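Local coordinates for protein translation initiation factor eIF2B subunit beta (Schizosaccharomyces pombe, PDB 5B04) that forms part of the eIF2B complex, which catalyses the exchange of GDP for GTP on the gamma subunit of initiation factor eIF2, at residues C[82-86]-C[320-325]; C[197-201]-C[222-226]; C[45-50]-C[179-184]. All coordinates share one frame; numbering follows the deposited sequence.

Contact 1. Residues C[82-86]-C[320-325]; sequences GNIIR and YKLSPV. With PO4 (phosphate ion), chain M.
The amide of N83 makes the one hydrogen bond between segments 82-86 and 320-325: ND2 donates to the backbone O of Y320 at 2.7 Å, with an N-H...O angle of 155°. The donor stands above the carbonyl plane, 40° out of it. With CG anti to its own carbonyl carbon (chi1 -68°), N83 points across to the loop, and its OD1 lies 3.3 Å from S323 CA. L322 O, which faces the same amide at a poor angle, is instead hydrogen-bonded by the hydroxyl of Y392.

Packing takes over at R86. Its chain is extended from CG to NE, and P324 CG sits over one guanidinium face, off toward the rim, 3.4 Å from R86 NE. NE and NH2 donate to the backbone carbonyls of D396 and T397, near the C-terminus. Helix 79-102 belongs to the N-terminal helical part of this IF-2B-family subunit, whereas the loop follows strand 313-316 of the Rossmann-like sheet, so the contact joins the two. Replacing R86 by an alanine would probably lose the flat group packed on P324 CG and leave the carbonyls of D396 and T397 without these donors.

Charge acts at the other end of the loop: K321 NZ donates to T284 O and to O1 of a phosphate ion, probably from the crystallisation liquor, the latter bond being very short and its exact length doubtful at this resolution.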
loop_
_atom_site.group_PDB
_atom_site.type_symbol
_atom_site.label_atom_id
_atom_site.label_comp_id
_atom_site.label_asym_id
_atom_site.label_seq_id
_atom_site.Cartn_x
_atom_site.Cartn_y
_atom_site.Cartn_z
ATOM N N GLY C 82 35.733 -9.057 8.861
ATOM C CA GLY C 82 36.345 -9.191 7.554
ATOM C C GLY C 82 36.353 -7.893 6.771
ATOM O O GLY C 82 37.272 -7.634 5.997
ATOM N N ASN C 83 35.324 -7.075 6.975
ATOM C CA ASN C 83 35.225 -5.786 6.301
ATOM C C ASN C 83 36.349 -4.844 6.714
ATOM O O ASN C 83 36.944 -4.170 5.874
ATOM C CB ASN C 83 33.870 -5.137 6.581
ATOM C CG ASN C 83 32.720 -5.892 5.943
ATOM O OD1 ASN C 83 32.921 -6.694 5.030
ATOM N ND2 ASN C 83 31.507 -5.634 6.416
ATOM N N ILE C 84 36.633 -4.802 8.012
ATOM C CA ILE C 84 37.723 -3.986 8.535
ATOM C C ILE C 84 39.056 -4.450 7.954
ATOM O O ILE C 84 39.903 -3.633 7.591
ATOM C CB ILE C 84 37.777 -4.036 10.076
ATOM C CG1 ILE C 84 36.508 -3.425 10.671
ATOM C CG2 ILE C 84 39.003 -3.304 10.599
ATOM C CD1 ILE C 84 36.231 -2.013 10.202
ATOM N N ILE C 85 39.226 -5.765 7.857
ATOM C CA ILE C 85 40.426 -6.345 7.264
ATOM C C ILE C 85 40.603 -5.874 5.824
ATOM O O ILE C 85 41.691 -5.461 5.426
ATOM C CB ILE C 85 40.384 -7.888 7.287
ATOM C CG1 ILE C 85 40.187 -8.403 8.715
ATOM C CG2 ILE C 85 41.653 -8.468 6.680
ATOM C CD1 ILE C 85 41.322 -8.058 9.651
ATOM N N ARG C 86 39.520 -5.931 5.053
ATOM C CA ARG C 86 39.551 -5.541 3.647
ATOM C C ARG C 86 39.863 -4.058 3.475
ATOM O O ARG C 86 40.507 -3.661 2.503
ATOM C CB ARG C 86 38.220 -5.875 2.970
ATOM C CG ARG C 86 37.918 -7.361 2.888
ATOM C CD ARG C 86 36.575 -7.613 2.221
ATOM N NE ARG C 86 36.243 -9.034 2.177
ATOM C CZ ARG C 86 35.488 -9.653 3.079
ATOM N NH1 ARG C 86 34.982 -8.977 4.101
ATOM N NH2 ARG C 86 35.236 -10.950 2.959
ATOM N N TYR C 320 30.082 -0.045 7.087
ATOM C CA TYR C 320 31.013 -1.059 7.568
ATOM C C TYR C 320 30.334 -2.419 7.692
ATOM O O TYR C 320 30.999 -3.442 7.853
ATOM C CB TYR C 320 31.619 -0.644 8.912
ATOM C CG TYR C 320 30.672 -0.735 10.088
ATOM C CD1 TYR C 320 29.760 0.278 10.351
ATOM C CD2 TYR C 320 30.703 -1.826 10.946
ATOM C CE1 TYR C 320 28.896 0.201 11.430
ATOM C CE2 TYR C 320 29.845 -1.913 12.025
ATOM C CZ TYR C 320 28.944 -0.897 12.262
ATOM O OH TYR C 320 28.090 -0.981 13.338
ATOM N N LYS C 321 29.006 -2.427 7.613
ATOM C CA LYS C 321 28.242 -3.668 7.654
ATOM C C LYS C 321 28.037 -4.232 6.252
ATOM O O LYS C 321 27.342 -5.232 6.069
ATOM C CB LYS C 321 26.886 -3.450 8.330
ATOM C CG LYS C 321 26.965 -2.984 9.774
ATOM C CD LYS C 321 25.573 -2.864 10.375
ATOM C CE LYS C 321 25.611 -2.257 11.766
ATOM N NZ LYS C 321 24.244 -2.077 12.327
ATOM N N LEU C 322 28.642 -3.582 5.262
ATOM C CA LEU C 322 28.522 -4.016 3.876
ATOM C C LEU C 322 29.636 -4.994 3.513
ATOM O O LEU C 322 30.785 -4.598 3.316
ATOM C CB LEU C 322 28.543 -2.807 2.938
ATOM C CG LEU C 322 28.225 -3.053 1.462
ATOM C CD1 LEU C 322 26.899 -3.777 1.306
ATOM C CD2 LEU C 322 28.208 -1.738 0.698
ATOM N N SER C 323 29.287 -6.274 3.431
ATOM C CA SER C 323 30.258 -7.323 3.138
ATOM C C SER C 323 30.091 -7.844 1.713
ATOM O O SER C 323 28.971 -7.973 1.223
ATOM C CB SER C 323 30.117 -8.470 4.141
ATOM O OG SER C 323 31.094 -9.472 3.919
ATOM N N PRO C 324 31.213 -8.143 1.039
ATOM C CA PRO C 324 31.182 -8.595 -0.356
ATOM C C PRO C 324 30.822 -10.071 -0.534
ATOM O O PRO C 324 30.566 -10.487 -1.664
ATOM C CB PRO C 324 32.613 -8.334 -0.832
ATOM C CG PRO C 324 33.434 -8.470 0.395
ATOM C CD PRO C 324 32.590 -7.932 1.519
ATOM N N VAL C 325 30.805 -10.843 0.548
ATOM C CA VAL C 325 30.520 -12.273 0.452
ATOM C C VAL C 325 29.132 -12.528 -0.129
ATOM O O VAL C 325 28.167 -11.850 0.221
ATOM C CB VAL C 325 30.632 -12.973 1.824
ATOM C CG1 VAL C 325 32.089 -13.096 2.240
ATOM C CG2 VAL C 325 29.829 -12.227 2.875
HETATM P P PO4 M . 22.746 -1.240 15.174
HETATM O O1 PO4 M . 24.106 -1.012 14.558
HETATM O O2 PO4 M . 22.220 -2.590 14.744
HETATM O O3 PO4 M . 21.798 -0.161 14.709
HETATM O O4 PO4 M . 22.854 -1.193 16.680
#

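Contact 2. Residues C[197-201]-C[222-226]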
loop_
_atom_site.group_PDB
_atom_site.type_symbol
_atom_site.label_atom_id
_atom_site.label_comp_id
_atom_site.label_asym_id
_atom_site.label_seq_id
_atom_site.Cartn_x
_atom_site.Cartn_y
_atom_site.Cartn_z
ATOM N N ILE C 197 24.141 9.943 10.357
ATOM C CA ILE C 197 23.035 9.167 9.803
ATOM C C ILE C 197 21.710 9.743 10.287
ATOM O O ILE C 197 20.771 9.913 9.508
ATOM C CB ILE C 197 23.125 7.671 10.188
ATOM C CG1 ILE C 197 24.019 6.921 9.200
ATOM C CG2 ILE C 197 21.747 7.026 10.210
ATOM C CD1 ILE C 197 24.057 5.422 9.423
ATOM N N GLU C 198 21.655 10.063 11.577
ATOM C CA GLU C 198 20.439 10.564 12.206
ATOM C C GLU C 198 19.963 11.884 11.602
ATOM O O GLU C 198 18.778 12.209 11.667
ATOM C CB GLU C 198 20.659 10.734 13.711
ATOM C CG GLU C 198 21.700 11.780 14.075
ATOM C CD GLU C 198 22.022 11.797 15.557
ATOM O OE1 GLU C 198 21.353 11.068 16.320
ATOM O OE2 GLU C 198 22.944 12.537 15.958
ATOM N N VAL C 199 20.884 12.638 11.010
ATOM C CA VAL C 199 20.555 13.943 10.445
ATOM C C VAL C 199 19.740 13.825 9.160
ATOM O O VAL C 199 19.141 14.800 8.704
ATOM C CB VAL C 199 21.823 14.766 10.156
ATOM C CG1 VAL C 199 22.600 15.008 11.441
ATOM C CG2 VAL C 199 22.691 14.061 9.125
ATOM N N GLN C 200 19.717 12.630 8.579
ATOM C CA GLN C 200 18.977 12.392 7.347
ATOM C C GLN C 200 17.517 12.069 7.640
ATOM O O GLN C 200 16.728 11.832 6.726
ATOM C CB GLN C 200 19.617 11.255 6.550
ATOM C CG GLN C 200 21.115 11.410 6.347
ATOM C CD GLN C 200 21.740 10.204 5.675
ATOM O OE1 GLN C 200 21.341 9.813 4.579
ATOM N NE2 GLN C 200 22.724 9.605 6.335
ATOM N N SER C 201 17.164 12.066 8.922
ATOM C CA SER C 201 15.809 11.733 9.346
ATOM C C SER C 201 14.812 12.827 8.992
ATOM O O SER C 201 13.614 12.573 8.878
ATOM C CB SER C 201 15.774 11.468 10.851
ATOM O OG SER C 201 16.176 12.615 11.579
ATOM N N ALA C 222 18.700 6.395 17.090
ATOM C CA ALA C 222 19.271 7.721 16.880
ATOM C C ALA C 222 18.524 8.454 15.772
ATOM O O ALA C 222 18.212 9.640 15.893
ATOM C CB ALA C 222 20.751 7.617 16.546
ATOM N N PHE C 223 18.246 7.727 14.695
ATOM C CA PHE C 223 17.504 8.238 13.548
ATOM C C PHE C 223 16.154 8.810 13.975
ATOM O O PHE C 223 15.777 9.909 13.575
ATOM C CB PHE C 223 17.315 7.118 12.521
ATOM C CG PHE C 223 16.878 7.587 11.161
ATOM C CD1 PHE C 223 17.803 8.072 10.250
ATOM C CD2 PHE C 223 15.549 7.505 10.780
ATOM C CE1 PHE C 223 17.405 8.488 8.993
ATOM C CE2 PHE C 223 15.146 7.920 9.525
ATOM C CZ PHE C 223 16.076 8.408 8.629
ATOM N N LEU C 224 15.440 8.057 14.806
ATOM C CA LEU C 224 14.117 8.461 15.271
ATOM C C LEU C 224 14.173 9.662 16.209
ATOM O O LEU C 224 13.414 10.619 16.051
ATOM C CB LEU C 224 13.423 7.292 15.974
ATOM C CG LEU C 224 13.106 6.058 15.126
ATOM C CD1 LEU C 224 12.534 4.947 15.992
ATOM C CD2 LEU C 224 12.144 6.411 14.003
ATOM N N ARG C 225 15.074 9.608 17.185
ATOM C CA ARG C 225 15.151 10.639 18.216
ATOM C C ARG C 225 15.655 11.974 17.676
ATOM O O ARG C 225 15.354 13.027 18.238
ATOM C CB ARG C 225 16.042 10.169 19.367
ATOM C CG ARG C 225 15.516 8.932 20.079
ATOM C CD ARG C 225 16.515 8.395 21.091
ATOM N NE ARG C 225 16.654 9.273 22.248
ATOM C CZ ARG C 225 17.424 9.006 23.297
ATOM N NH1 ARG C 225 18.128 7.881 23.334
ATOM N NH2 ARG C 225 17.492 9.860 24.308
ATOM N N PHE C 226 16.417 11.936 16.587
ATOM C CA PHE C 226 16.929 13.164 15.991
ATOM C C PHE C 226 15.806 13.944 15.320
ATOM O O PHE C 226 15.794 15.174 15.342
ATOM C CB PHE C 226 18.040 12.864 14.982
ATOM C CG PHE C 226 18.702 14.096 14.426
ATOM C CD1 PHE C 226 18.189 14.733 13.307
ATOM C CD2 PHE C 226 19.833 14.620 15.029
ATOM C CE1 PHE C 226 18.792 15.866 12.799
ATOM C CE2 PHE C 226 20.443 15.754 14.522
ATOM C CZ PHE C 226 19.921 16.377 13.406
#
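E198 and F223 bring their backbones within 4.0 Å, CA to CA, where the turn 197-201, which passes into 3-10 geometry at 199-201, lies against helix 218-228. No hydrogen bond crosses between the segments; two phenylalanines, one helical turn apart, supply most of the helix's side of the contact.

F223 has CG anti to its backbone N (chi1 -165°), which carries the ring beneath S201. There S201 CB stands over the ring centre, 3.7 Å from the centroid and 6° off the normal, a clear CH-pi contact. I197 O comes instead to the ring edge, 3.6 Å from F223 CD1.

F226 meets V199 and E198 with one face: V199 CA makes a CH-pi contact displaced toward the rim, and V199 CG1 packs 3.6 Å from F226 CZ. Crossing F226 at about a right angle, E198 puts CG 3.5 Å from F226 CD2, its carboxylate plane turned 28° from the ring. S201 OG approaches the edge of F226 while donating to E198 O at 2.6 Å, nearly along the C=O axis; S201 N bonds the same oxygen and closes the turn.

Helix 218-228 follows strand 210-214 of the mixed, largely parallel sheet, and I373 of strand 371-374 also touches F223. Because E198 O is taken up by S201 N and OG within the turn, attachment to the helix probably rests on CH-pi and apolar packing rather than on hydrogen bonds.

Contact 3. Residues C[45-50]-C[179-184]; sequences MRQVIS and IISGIQ
I49 packs its CG2 methyl against I179 CG2 at 3.7 Å, the closest apolar approach between the two segments, which belong to helices 34-51 and 176-190. They run antiparallel, at 175°, with axes 9.9 Å apart. On this buried side I49 CG1 also meets I183 CD1 at 3.9 Å. L60 and V64 of helix 57-74 touch I49, while L91 and I92 of helix 79-102 touch I179, so the isoleucine cluster belongs to the core of the N-terminal helical bundle. I180, partly exposed, stands at the border between the two sides, its CG1 4.1 Å from I49 CG2.

The more exposed side is looser. R46 lays CB against I183 CG2 and CG against I180 CG2, both at 4.0 Å, before its chain bends at chi3 (58°) and swings the guanidinium toward Q184. NH1 then reaches Q184 OE1 at 2.8 Å, at the guanidinium edge with the two flat groups nearly coplanar, yet the N-H...O angle of 120° makes this a weak bond. Q184 NE2 in turn donates weakly to D188.

Apolar packing of the isoleucines therefore probably does most to hold the segments together, with the poorly angled arginine-glutamine bond adding little beyond a polar fringe.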
loop_
_atom_site.group_PDB
_atom_site.type_symbol
_atom_site.label_atom_id
_atom_site.label_comp_id
_atom_site.label_asym_id
_atom_site.label_seq_id
_atom_site.Cartn_x
_atom_site.Cartn_y
_atom_site.Cartn_z
ATOM N N MET C 45 44.320 -5.176 14.838
ATOM C CA MET C 45 45.106 -4.956 13.629
ATOM C C MET C 45 46.130 -3.846 13.818
ATOM O O MET C 45 47.195 -3.866 13.205
ATOM C CB MET C 45 44.195 -4.624 12.448
ATOM C CG MET C 45 43.439 -5.813 11.876
ATOM S SD MET C 45 44.514 -7.191 11.431
ATOM C CE MET C 45 44.272 -8.275 12.836
ATOM N N ARG C 46 45.805 -2.880 14.670
ATOM C CA ARG C 46 46.703 -1.762 14.917
ATOM C C ARG C 46 47.961 -2.220 15.647
ATOM O O ARG C 46 49.067 -1.810 15.297
ATOM C CB ARG C 46 45.998 -0.667 15.716
ATOM C CG ARG C 46 46.789 0.626 15.813
ATOM C CD ARG C 46 46.041 1.659 16.632
ATOM N NE ARG C 46 45.750 1.169 17.974
ATOM C CZ ARG C 46 44.980 1.805 18.851
ATOM N NH1 ARG C 46 44.418 2.961 18.527
ATOM N NH2 ARG C 46 44.770 1.282 20.051
ATOM N N GLN C 47 47.796 -3.073 16.655
ATOM C CA GLN C 47 48.947 -3.597 17.385
ATOM C C GLN C 47 49.645 -4.698 16.590
ATOM O O GLN C 47 50.786 -5.054 16.882
ATOM C CB GLN C 47 48.533 -4.114 18.765
ATOM C CG GLN C 47 48.719 -3.087 19.876
ATOM C CD GLN C 47 49.321 -3.684 21.136
ATOM O OE1 GLN C 47 49.985 -4.719 21.090
ATOM N NE2 GLN C 47 49.102 -3.022 22.267
ATOM N N VAL C 48 48.959 -5.234 15.586
ATOM C CA VAL C 48 49.580 -6.174 14.660
ATOM C C VAL C 48 50.545 -5.426 13.752
ATOM O O VAL C 48 51.710 -5.798 13.632
ATOM C CB VAL C 48 48.534 -6.923 13.810
ATOM C CG1 VAL C 48 49.181 -7.528 12.570
ATOM C CG2 VAL C 48 47.856 -7.997 14.635
ATOM N N ILE C 49 50.052 -4.362 13.123
ATOM C CA ILE C 49 50.882 -3.491 12.301
ATOM C C ILE C 49 51.987 -2.868 13.152
ATOM O O ILE C 49 53.116 -2.681 12.694
ATOM C CB ILE C 49 50.038 -2.373 11.639
ATOM C CG1 ILE C 49 48.937 -2.972 10.758
ATOM C CG2 ILE C 49 50.916 -1.443 10.814
ATOM C CD1 ILE C 49 49.446 -3.791 9.599
ATOM N N SER C 50 51.655 -2.565 14.401
ATOM C CA SER C 50 52.604 -1.964 15.336
ATOM C C SER C 50 53.822 -2.827 15.655
ATOM O O SER C 50 54.884 -2.311 15.990
ATOM C CB SER C 50 51.882 -1.620 16.641
ATOM O OG SER C 50 52.683 -1.933 17.767
ATOM N N ILE C 179 49.914 3.746 7.861
ATOM C CA ILE C 179 49.005 2.614 8.030
ATOM C C ILE C 179 48.259 2.709 9.358
ATOM O O ILE C 179 47.040 2.546 9.405
ATOM C CB ILE C 179 49.746 1.262 7.957
ATOM C CG1 ILE C 179 50.437 1.101 6.601
ATOM C CG2 ILE C 179 48.782 0.110 8.192
ATOM C CD1 ILE C 179 49.522 1.307 5.417
ATOM N N ILE C 180 48.993 2.978 10.433
ATOM C CA ILE C 180 48.387 3.161 11.747
ATOM C C ILE C 180 47.474 4.385 11.741
ATOM O O ILE C 180 46.415 4.386 12.370
ATOM C CB ILE C 180 49.456 3.305 12.853
ATOM C CG1 ILE C 180 50.251 2.005 12.996
ATOM C CG2 ILE C 180 48.818 3.672 14.187
ATOM C CD1 ILE C 180 51.188 1.984 14.185
ATOM N N SER C 181 47.888 5.419 11.013
ATOM C CA SER C 181 47.083 6.626 10.863
ATOM C C SER C 181 45.710 6.296 10.288
ATOM O O SER C 181 44.687 6.572 10.912
ATOM C CB SER C 181 47.794 7.644 9.970
ATOM O OG SER C 181 46.943 8.732 9.656
ATOM N N GLY C 182 45.699 5.691 9.104
ATOM C CA GLY C 182 44.463 5.325 8.438
ATOM C C GLY C 182 43.601 4.368 9.241
ATOM O O GLY C 182 42.374 4.427 9.178
ATOM N N ILE C 183 44.244 3.479 9.993
ATOM C CA ILE C 183 43.529 2.552 10.861
ATOM C C ILE C 183 42.837 3.309 11.989
ATOM O O ILE C 183 41.657 3.083 12.265
ATOM C CB ILE C 183 44.471 1.483 11.454
ATOM C CG1 ILE C 183 44.846 0.454 10.386
ATOM C CG2 ILE C 183 43.816 0.783 12.634
ATOM C CD1 ILE C 183 45.758 -0.645 10.889
ATOM N N GLN C 184 43.573 4.212 12.631
ATOM C CA GLN C 184 43.012 5.049 13.688
ATOM C C GLN C 184 41.880 5.904 13.141
ATOM O O GLN C 184 40.890 6.156 13.830
ATOM C CB GLN C 184 44.089 5.940 14.309
ATOM C CG GLN C 184 43.563 6.867 15.395
ATOM C CD GLN C 184 43.022 6.112 16.592
ATOM O OE1 GLN C 184 43.649 5.174 17.083
ATOM N NE2 GLN C 184 41.846 6.514 17.064
#

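Contacts 1 and 3 are joined through the N-terminal helices: their centres lie 17 Å apart, and helix 79-102 packs on helix 34-51 where I85 CD1 touches M45 SD at 3.8 Å. Their segments alternate along the chain. Contact 2 belongs to the Rossmann-like part, with its centre 24 Å from that of contact 1 and 31 Å from that of contact 3. Nearest atoms are about 7 Å apart between contacts 1 and 2, and about 17 Å between contacts 2 and 3. The phosphate, probably from the crystallisation liquor, lies between K321 and the start of helix 218-228, where S217, K218 and T219 bond it; that helix carries 222-226.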